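Local coordinates for protein alpha-ketoglutarate-dependent non-heme iron oxygenase EasH (Aspergillus japonicus, PDB 5M0T) that is an iron- and 2-oxoglutarate-dependent oxygenase involved in the biosynthesis of the ergot alkaloid cycloclavine, at residues A[78-83]-A[117-122]; A[113-118]-A[228-233]. One frame throughout, in Å; residues are numbered along the deposited sequence.

How the contacts relate
Both contacts lie on strand 112-122, their centres about 13 Å apart, and they overlap at S117 and S118. Contact 2 takes the first half of this strand and pairs it with the end of strand 222-231, its neighbour in the main mixed sheet; contact 1 takes the second half and sets it against the loop that leaves strand 75-77, at one edge of the sheet, for helix 85-91. Along the chain the order is 78-83, then 113-122, then 228-233. The two touch directly where P81 packs on L114, and each also meets the second subunit. One strand thus runs from the sheet's bulged pairing, past the edge loop and the subunit interface, to the 2-oxoglutarate pocket at L120.

Contact 1 (A[78-83]-A[117-122]); sequences SSLPLF and SSVLET. With AKG (2-oxoglutaric acid), chain D.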
ATOM      1  N   SER A  78     -11.312   3.844 -15.502  1.00 55.02           N
ATOM      2  CA  SER A  78     -10.145   3.938 -14.640  1.00 53.61           C
ATOM      3  C   SER A  78      -8.986   3.108 -15.225  1.00 55.45           C
ATOM      4  O   SER A  78      -9.060   2.689 -16.359  1.00 58.92           O
ATOM      5  CB  SER A  78     -10.536   3.517 -13.231  1.00 51.96           C
ATOM      6  OG  SER A  78     -11.544   4.381 -12.744  1.00 53.51           O
ATOM      7  N   SER A  79      -7.910   2.903 -14.474  1.00 58.35           N
ATOM      8  CA  SER A  79      -6.687   2.278 -15.010  1.00 61.91           C
ATOM      9  C   SER A  79      -6.294   2.908 -16.374  1.00 63.70           C
ATOM     10  O   SER A  79      -6.135   2.215 -17.395  1.00 65.60           O
ATOM     11  CB  SER A  79      -6.875   0.755 -15.101  1.00 66.87           C
ATOM     12  OG  SER A  79      -7.261   0.217 -13.842  1.00 57.98           O
ATOM     13  N   LEU A  80      -6.173   4.238 -16.354  1.00 59.46           N
ATOM     14  CA  LEU A  80      -5.935   5.067 -17.542  1.00 59.25           C
ATOM     15  C   LEU A  80      -4.502   5.015 -18.098  1.00 57.45           C
ATOM     16  O   LEU A  80      -4.284   5.456 -19.220  1.00 56.42           O
ATOM     17  CB  LEU A  80      -6.299   6.528 -17.267  1.00 59.55           C
ATOM     18  CG  LEU A  80      -7.745   6.847 -16.870  1.00 62.94           C
ATOM     19  CD1 LEU A  80      -7.907   8.314 -16.501  1.00 61.31           C
ATOM     20  CD2 LEU A  80      -8.697   6.484 -17.993  1.00 67.82           C
ATOM     21  N   PRO A  81      -3.524   4.490 -17.335  1.00 54.70           N
ATOM     22  CA  PRO A  81      -2.272   4.140 -18.013  1.00 57.03           C
ATOM     23  C   PRO A  81      -2.442   3.126 -19.152  1.00 63.01           C
ATOM     24  O   PRO A  81      -1.658   3.139 -20.116  1.00 65.39           O
ATOM     25  CB  PRO A  81      -1.432   3.543 -16.890  1.00 54.74           C
ATOM     26  CG  PRO A  81      -1.871   4.282 -15.683  1.00 52.65           C
ATOM     27  CD  PRO A  81      -3.356   4.468 -15.868  1.00 52.78           C
ATOM     28  N   LEU A  82      -3.456   2.270 -19.049  1.00 65.77           N
ATOM     29  CA  LEU A  82      -3.719   1.249 -20.071  1.00 69.33           C
ATOM     30  C   LEU A  82      -4.309   1.829 -21.359  1.00 68.30           C
ATOM     31  O   LEU A  82      -4.158   1.232 -22.418  1.00 72.48           O
ATOM     32  CB  LEU A  82      -4.663   0.165 -19.518  1.00 73.09           C
ATOM     33  CG  LEU A  82      -4.171  -1.275 -19.710  1.00 81.59           C
ATOM     34  CD1 LEU A  82      -5.156  -2.205 -19.014  1.00 86.22           C
ATOM     35  CD2 LEU A  82      -3.971  -1.673 -21.176  1.00 87.68           C
ATOM     36  N   PHE A  83      -4.953   2.996 -21.269  1.00 66.98           N
ATOM     37  CA  PHE A  83      -5.746   3.562 -22.369  1.00 68.96           C
ATOM     38  C   PHE A  83      -5.222   4.876 -22.967  1.00 66.37           C
ATOM     39  O   PHE A  83      -5.679   5.266 -24.041  1.00 66.53           O
ATOM     40  CB  PHE A  83      -7.191   3.756 -21.910  1.00 68.57           C
ATOM     41  CG  PHE A  83      -7.804   2.519 -21.298  1.00 72.84           C
ATOM     42  CD1 PHE A  83      -8.154   1.429 -22.091  1.00 74.42           C
ATOM     43  CD2 PHE A  83      -8.026   2.432 -19.921  1.00 77.69           C
ATOM     44  CE1 PHE A  83      -8.716   0.285 -21.544  1.00 75.75           C
ATOM     45  CE2 PHE A  83      -8.586   1.281 -19.363  1.00 77.75           C
ATOM     46  CZ  PHE A  83      -8.940   0.212 -20.179  1.00 77.65           C
ATOM     47  N   SER A 117      -6.971   6.991 -11.045  1.00 42.65           N
ATOM     48  CA  SER A 117      -7.338   8.067 -11.936  1.00 43.76           C
ATOM     49  C   SER A 117      -8.497   7.596 -12.783  1.00 44.28           C
ATOM     50  O   SER A 117      -8.519   6.440 -13.217  1.00 46.60           O
ATOM     51  CB  SER A 117      -6.157   8.461 -12.839  1.00 46.01           C
ATOM     52  OG  SER A 117      -6.413   9.707 -13.458  1.00 48.59           O
ATOM     53  N   SER A 118      -9.453   8.489 -13.012  1.00 43.24           N
ATOM     54  CA  SER A 118     -10.654   8.157 -13.753  1.00 45.78           C
ATOM     55  C   SER A 118     -11.070   9.313 -14.614  1.00 45.78           C
ATOM     56  O   SER A 118     -10.716  10.450 -14.345  1.00 45.31           O
ATOM     57  CB  SER A 118     -11.821   7.811 -12.800  1.00 47.81           C
ATOM     58  OG  SER A 118     -11.401   6.927 -11.760  1.00 48.55           O
ATOM     59  N   VAL A 119     -11.814   9.007 -15.664  1.00 48.58           N
ATOM     60  CA  VAL A 119     -12.647   9.989 -16.330  1.00 49.24           C
ATOM     61  C   VAL A 119     -14.059   9.756 -15.803  1.00 49.78           C
ATOM     62  O   VAL A 119     -14.549   8.625 -15.856  1.00 49.42           O
ATOM     63  CB  VAL A 119     -12.580   9.816 -17.850  1.00 50.90           C
ATOM     64  CG1 VAL A 119     -13.471  10.829 -18.560  1.00 49.70           C
ATOM     65  CG2 VAL A 119     -11.120   9.927 -18.296  1.00 53.46           C
ATOM     66  N   LEU A 120     -14.693  10.811 -15.285  1.00 48.36           N
ATOM     67  CA  LEU A 120     -16.032  10.720 -14.702  1.00 47.72           C
ATOM     68  C   LEU A 120     -16.998  11.662 -15.422  1.00 47.79           C
ATOM     69  O   LEU A 120     -16.921  12.879 -15.251  1.00 49.78           O
ATOM     70  CB  LEU A 120     -15.998  11.033 -13.200  1.00 46.29           C
ATOM     71  CG  LEU A 120     -15.169  10.125 -12.264  1.00 47.07           C
ATOM     72  CD1 LEU A 120     -15.328  10.590 -10.818  1.00 44.96           C
ATOM     73  CD2 LEU A 120     -15.518   8.643 -12.374  1.00 49.49           C
ATOM     74  N   GLU A 121     -17.913  11.090 -16.203  1.00 47.70           N
ATOM     75  CA  GLU A 121     -18.886  11.848 -16.985  1.00 50.12           C
ATOM     76  C   GLU A 121     -20.297  11.743 -16.336  1.00 48.21           C
ATOM     77  O   GLU A 121     -20.839  10.640 -16.185  1.00 49.91           O
ATOM     78  CB  GLU A 121     -18.890  11.322 -18.431  1.00 55.69           C
ATOM     79  CG  GLU A 121     -19.072  12.385 -19.507  1.00 61.45           C
ATOM     80  CD  GLU A 121     -18.824  11.854 -20.914  1.00 68.27           C
ATOM     81  OE1 GLU A 121     -19.685  11.077 -21.397  1.00 71.24           O
ATOM     82  OE2 GLU A 121     -17.788  12.209 -21.538  1.00 76.00           O
ATOM     83  N   THR A 122     -20.872  12.875 -15.945  1.00 44.33           N
ATOM     84  CA  THR A 122     -22.213  12.893 -15.341  1.00 44.96           C
ATOM     85  C   THR A 122     -23.229  13.317 -16.399  1.00 44.53           C
ATOM     86  O   THR A 122     -23.034  14.306 -17.093  1.00 43.88           O
ATOM     87  CB  THR A 122     -22.299  13.830 -14.118  1.00 44.09           C
ATOM     88  OG1 THR A 122     -22.034  15.182 -14.515  1.00 44.41           O
ATOM     89  CG2 THR A 122     -21.275  13.436 -13.061  1.00 43.50           C
TER
HETATM   90  C1  AKG D 302     -14.964  10.997  -5.971  1.00 48.84           C
HETATM   91  O1  AKG D 302     -14.300  10.664  -4.991  1.00 43.42           O
HETATM   92  O2  AKG D 302     -15.583  10.154  -6.764  1.00 57.14           O
HETATM   93  C2  AKG D 302     -15.148  12.459  -6.402  1.00 51.08           C
HETATM   94  O5  AKG D 302     -14.993  13.323  -5.561  1.00 37.44           O
HETATM   95  C3  AKG D 302     -15.478  12.811  -7.830  1.00 44.68           C
HETATM   96  C4  AKG D 302     -15.761  14.293  -8.016  1.00 38.04           C
HETATM   97  C5  AKG D 302     -16.125  14.684  -9.421  1.00 49.99           C
HETATM   98  O3  AKG D 302     -15.948  13.771 -10.347  1.00 52.71           O
HETATM   99  O4  AKG D 302     -16.550  15.789  -9.672  1.00 41.12           O
HETATM  100  O   HOH W   1      -5.972   5.319 -13.818  1.00 45.26           O
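L80 reaches from its loop onto strand 112-122 and can be followed outward. CB leads to CG, which passes 3.8 Å from S117 O. With CG beside the backbone N (chi1 -60°) and chi2 extended, CD1 is carried on between three residues: S117 OG lies 3.7 Å away, the carbonyl carbon of S118 borders it, and V119 CG2 meets CD1 at 4.0 Å as the one apolar side-chain contact. F48 and I52 of helix 42-52 help enclose the leucine, and S117 OG has its hydrogen bond with P226 O.

Where the loop begins, S118 OG donates to S78 OG over 2.7 Å, and Q76 OE1 is a further partner of the S78 hydroxyl. S117 O receives a CA-H...O contact from S78 CA at 3.3 Å, and a water bridges the backbones, accepting from L80 N and donating to S117 O.

L80 itself sits in a type I beta turn, S79 to L82, closed by L82 N to S79 O. Two residues along the strand from S118, L120 CD1 comes within 3.3 Å of O3 of 2-oxoglutarate, so the strand that packs against the loop goes on to line the cosubstrate pocket of this PhyH-family, cupin-clan oxygenase.

Contact 2 (A[113-118]-A[228-233]); sequences WLTTSS and IMQSCQ
The indole of W113 has CA of C232 over one face, a CH-pi contact 4.1 Å from the centroid of the five-membered ring, while Q230 O and S231 O approach the ring obliquely. It stands on an antiparallel pairing of strands 113-117 and 228-231 with a classic beta bulge, T115 and T116 both facing I228, in the main sheet of this cupin-clan fold. W272 meets the indole edge-to-face, and NE1 makes a weak hydrogen bond to F234 O. The other flat group, the amide of Q230, ends a side chain that crosses that of T115 at about a right angle: T115 OG1 gives OE1 a weak bond of 3.2 Å, but the stronger partners are V237 N for T115 OG1 and T235 O for Q230 NE2.

W113 and Q230 form a hydrogen-bonded pair with both reciprocal bonds, the one from Q230 N to W113 O measuring 2.8 Å. At the bulge, I228 takes T115 N on its O and gives its own N to T116 O, so the extra residue costs the pairing neither bond.

On the face that carries W113 and Q230, T116 and I228 point the same way, with T116 CG2 and I228 CD1 3.6 Å apart; I228 also touches the iron ligand E134. M229, bent at chi2 (-56°) and chi3 (-66°), folds back over the neighbouring strand, bringing its CE to 3.4 Å from W113 C and 3.5 Å from L114 N.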
ATOM      1  N   TRP A 113       2.929   7.841  -5.200  1.00 36.62           N
ATOM      2  CA  TRP A 113       2.590   7.224  -6.484  1.00 37.80           C
ATOM      3  C   TRP A 113       1.083   7.315  -6.767  1.00 38.02           C
ATOM      4  O   TRP A 113       0.322   7.802  -5.934  1.00 38.33           O
ATOM      5  CB  TRP A 113       3.101   5.773  -6.552  1.00 38.32           C
ATOM      6  CG  TRP A 113       2.643   4.825  -5.465  1.00 38.31           C
ATOM      7  CD1 TRP A 113       1.690   5.036  -4.486  1.00 37.14           C
ATOM      8  CD2 TRP A 113       3.079   3.475  -5.301  1.00 39.09           C
ATOM      9  NE1 TRP A 113       1.558   3.917  -3.704  1.00 36.98           N
ATOM     10  CE2 TRP A 113       2.391   2.941  -4.188  1.00 38.59           C
ATOM     11  CE3 TRP A 113       3.978   2.658  -5.996  1.00 40.26           C
ATOM     12  CZ2 TRP A 113       2.593   1.633  -3.746  1.00 39.56           C
ATOM     13  CZ3 TRP A 113       4.180   1.362  -5.551  1.00 41.16           C
ATOM     14  CH2 TRP A 113       3.491   0.864  -4.429  1.00 40.01           C
ATOM     15  N   LEU A 114       0.662   6.869  -7.942  1.00 39.08           N
ATOM     16  CA  LEU A 114      -0.735   6.936  -8.344  1.00 41.17           C
ATOM     17  C   LEU A 114      -1.551   5.910  -7.567  1.00 39.54           C
ATOM     18  O   LEU A 114      -1.153   4.758  -7.467  1.00 40.12           O
ATOM     19  CB  LEU A 114      -0.860   6.670  -9.848  1.00 42.87           C
ATOM     20  CG  LEU A 114      -2.260   6.760 -10.466  1.00 44.11           C
ATOM     21  CD1 LEU A 114      -2.749   8.199 -10.525  1.00 43.25           C
ATOM     22  CD2 LEU A 114      -2.246   6.130 -11.853  1.00 46.77           C
ATOM     23  N   THR A 115      -2.667   6.335  -6.992  1.00 39.72           N
ATOM     24  CA  THR A 115      -3.613   5.393  -6.389  1.00 40.15           C
ATOM     25  C   THR A 115      -4.778   5.105  -7.361  1.00 41.50           C
ATOM     26  O   THR A 115      -5.125   3.938  -7.589  1.00 41.77           O
ATOM     27  CB  THR A 115      -4.076   5.793  -4.975  1.00 40.26           C
ATOM     28  OG1 THR A 115      -4.986   4.805  -4.482  1.00 42.47           O
ATOM     29  CG2 THR A 115      -4.759   7.147  -4.926  1.00 42.38           C
ATOM     30  N   THR A 116      -5.338   6.151  -7.963  1.00 40.72           N
ATOM     31  CA  THR A 116      -6.425   5.996  -8.922  1.00 43.11           C
ATOM     32  C   THR A 116      -6.552   7.213  -9.814  1.00 41.66           C
ATOM     33  O   THR A 116      -6.272   8.326  -9.403  1.00 43.01           O
ATOM     34  CB  THR A 116      -7.799   5.686  -8.233  1.00 45.70           C
ATOM     35  OG1 THR A 116      -8.851   5.592  -9.213  1.00 50.35           O
ATOM     36  CG2 THR A 116      -8.176   6.743  -7.200  1.00 43.73           C
ATOM     37  N   SER A 117      -6.971   6.991 -11.045  1.00 42.65           N
ATOM     38  CA  SER A 117      -7.338   8.067 -11.936  1.00 43.76           C
ATOM     39  C   SER A 117      -8.497   7.596 -12.783  1.00 44.28           C
ATOM     40  O   SER A 117      -8.519   6.440 -13.217  1.00 46.60           O
ATOM     41  CB  SER A 117      -6.157   8.461 -12.839  1.00 46.01           C
ATOM     42  OG  SER A 117      -6.413   9.707 -13.458  1.00 48.59           O
ATOM     43  N   SER A 118      -9.453   8.489 -13.012  1.00 43.24           N
ATOM     44  CA  SER A 118     -10.654   8.157 -13.753  1.00 45.78           C
ATOM     45  C   SER A 118     -11.070   9.313 -14.614  1.00 45.78           C
ATOM     46  O   SER A 118     -10.716  10.450 -14.345  1.00 45.31           O
ATOM     47  CB  SER A 118     -11.821   7.811 -12.800  1.00 47.81           C
ATOM     48  OG  SER A 118     -11.401   6.927 -11.760  1.00 48.55           O
ATOM     49  N   ILE A 228      -5.524  11.001  -8.734  1.00 39.27           N
ATOM     50  CA  ILE A 228      -5.216  11.011  -7.306  1.00 35.65           C
ATOM     51  C   ILE A 228      -3.851  10.391  -7.042  1.00 35.11           C
ATOM     52  O   ILE A 228      -3.628   9.208  -7.317  1.00 35.64           O
ATOM     53  CB  ILE A 228      -6.319  10.324  -6.484  1.00 33.68           C
ATOM     54  CG1 ILE A 228      -7.703  10.782  -6.967  1.00 34.18           C
ATOM     55  CG2 ILE A 228      -6.139  10.624  -5.010  1.00 32.51           C
ATOM     56  CD1 ILE A 228      -8.879  10.155  -6.237  1.00 34.24           C
ATOM     57  N   MET A 229      -2.938  11.211  -6.519  1.00 35.09           N
ATOM     58  CA  MET A 229      -1.631  10.740  -6.044  1.00 34.78           C
ATOM     59  C   MET A 229      -1.725  10.456  -4.558  1.00 32.97           C
ATOM     60  O   MET A 229      -2.494  11.085  -3.836  1.00 32.19           O
ATOM     61  CB  MET A 229      -0.537  11.781  -6.305  1.00 35.44           C
ATOM     62  CG  MET A 229      -0.448  12.223  -7.752  1.00 37.22           C
ATOM     63  SD  MET A 229      -0.202  10.875  -8.911  1.00 41.78           S
ATOM     64  CE  MET A 229       1.425  10.299  -8.445  1.00 41.17           C
ATOM     65  N   GLN A 230      -0.894   9.527  -4.109  1.00 33.27           N
ATOM     66  CA  GLN A 230      -0.968   9.014  -2.758  1.00 31.55           C
ATOM     67  C   GLN A 230       0.404   8.713  -2.175  1.00 29.97           C
ATOM     68  O   GLN A 230       1.315   8.317  -2.890  1.00 29.96           O
ATOM     69  CB  GLN A 230      -1.823   7.753  -2.804  1.00 30.48           C
ATOM     70  CG  GLN A 230      -1.899   6.906  -1.552  1.00 30.55           C
ATOM     71  CD  GLN A 230      -3.036   5.903  -1.664  1.00 31.86           C
ATOM     72  OE1 GLN A 230      -4.200   6.280  -1.757  1.00 31.88           O
ATOM     73  NE2 GLN A 230      -2.694   4.633  -1.714  1.00 32.43           N
ATOM     74  N   SER A 231       0.520   8.908  -0.871  1.00 30.52           N
ATOM     75  CA  SER A 231       1.667   8.453  -0.076  1.00 33.38           C
ATOM     76  C   SER A 231       2.011   6.977  -0.351  1.00 35.09           C
ATOM     77  O   SER A 231       1.139   6.104  -0.270  1.00 35.35           O
ATOM     78  CB  SER A 231       1.356   8.656   1.425  1.00 32.02           C
ATOM     79  OG  SER A 231       2.287   7.988   2.245  1.00 32.61           O
ATOM     80  N   CYS A 232       3.284   6.698  -0.626  1.00 35.11           N
ATOM     81  CA  CYS A 232       3.690   5.357  -1.064  1.00 36.73           C
ATOM     82  C   CYS A 232       3.472   4.229  -0.037  1.00 35.24           C
ATOM     83  O   CYS A 232       3.393   3.060  -0.428  1.00 34.17           O
ATOM     84  CB  CYS A 232       5.139   5.345  -1.538  1.00 36.80           C
ATOM     85  SG  CYS A 232       6.341   5.592  -0.215  1.00 41.33           S
ATOM     86  N   GLN A 233       3.384   4.577   1.249  1.00 34.33           N
ATOM     87  CA  GLN A 233       3.099   3.590   2.309  1.00 34.58           C
ATOM     88  C   GLN A 233       1.687   2.962   2.205  1.00 33.15           C
ATOM     89  O   GLN A 233       1.461   1.903   2.784  1.00 31.74           O
ATOM     90  CB  GLN A 233       3.292   4.186   3.705  1.00 33.92           C
ATOM     91  CG  GLN A 233       2.193   5.153   4.136  1.00 34.25           C
ATOM     92  CD  GLN A 233       2.551   5.932   5.401  1.00 35.42           C
ATOM     93  OE1 GLN A 233       2.958   5.352   6.407  1.00 33.93           O
ATOM     94  NE2 GLN A 233       2.392   7.255   5.356  1.00 36.38           N
TER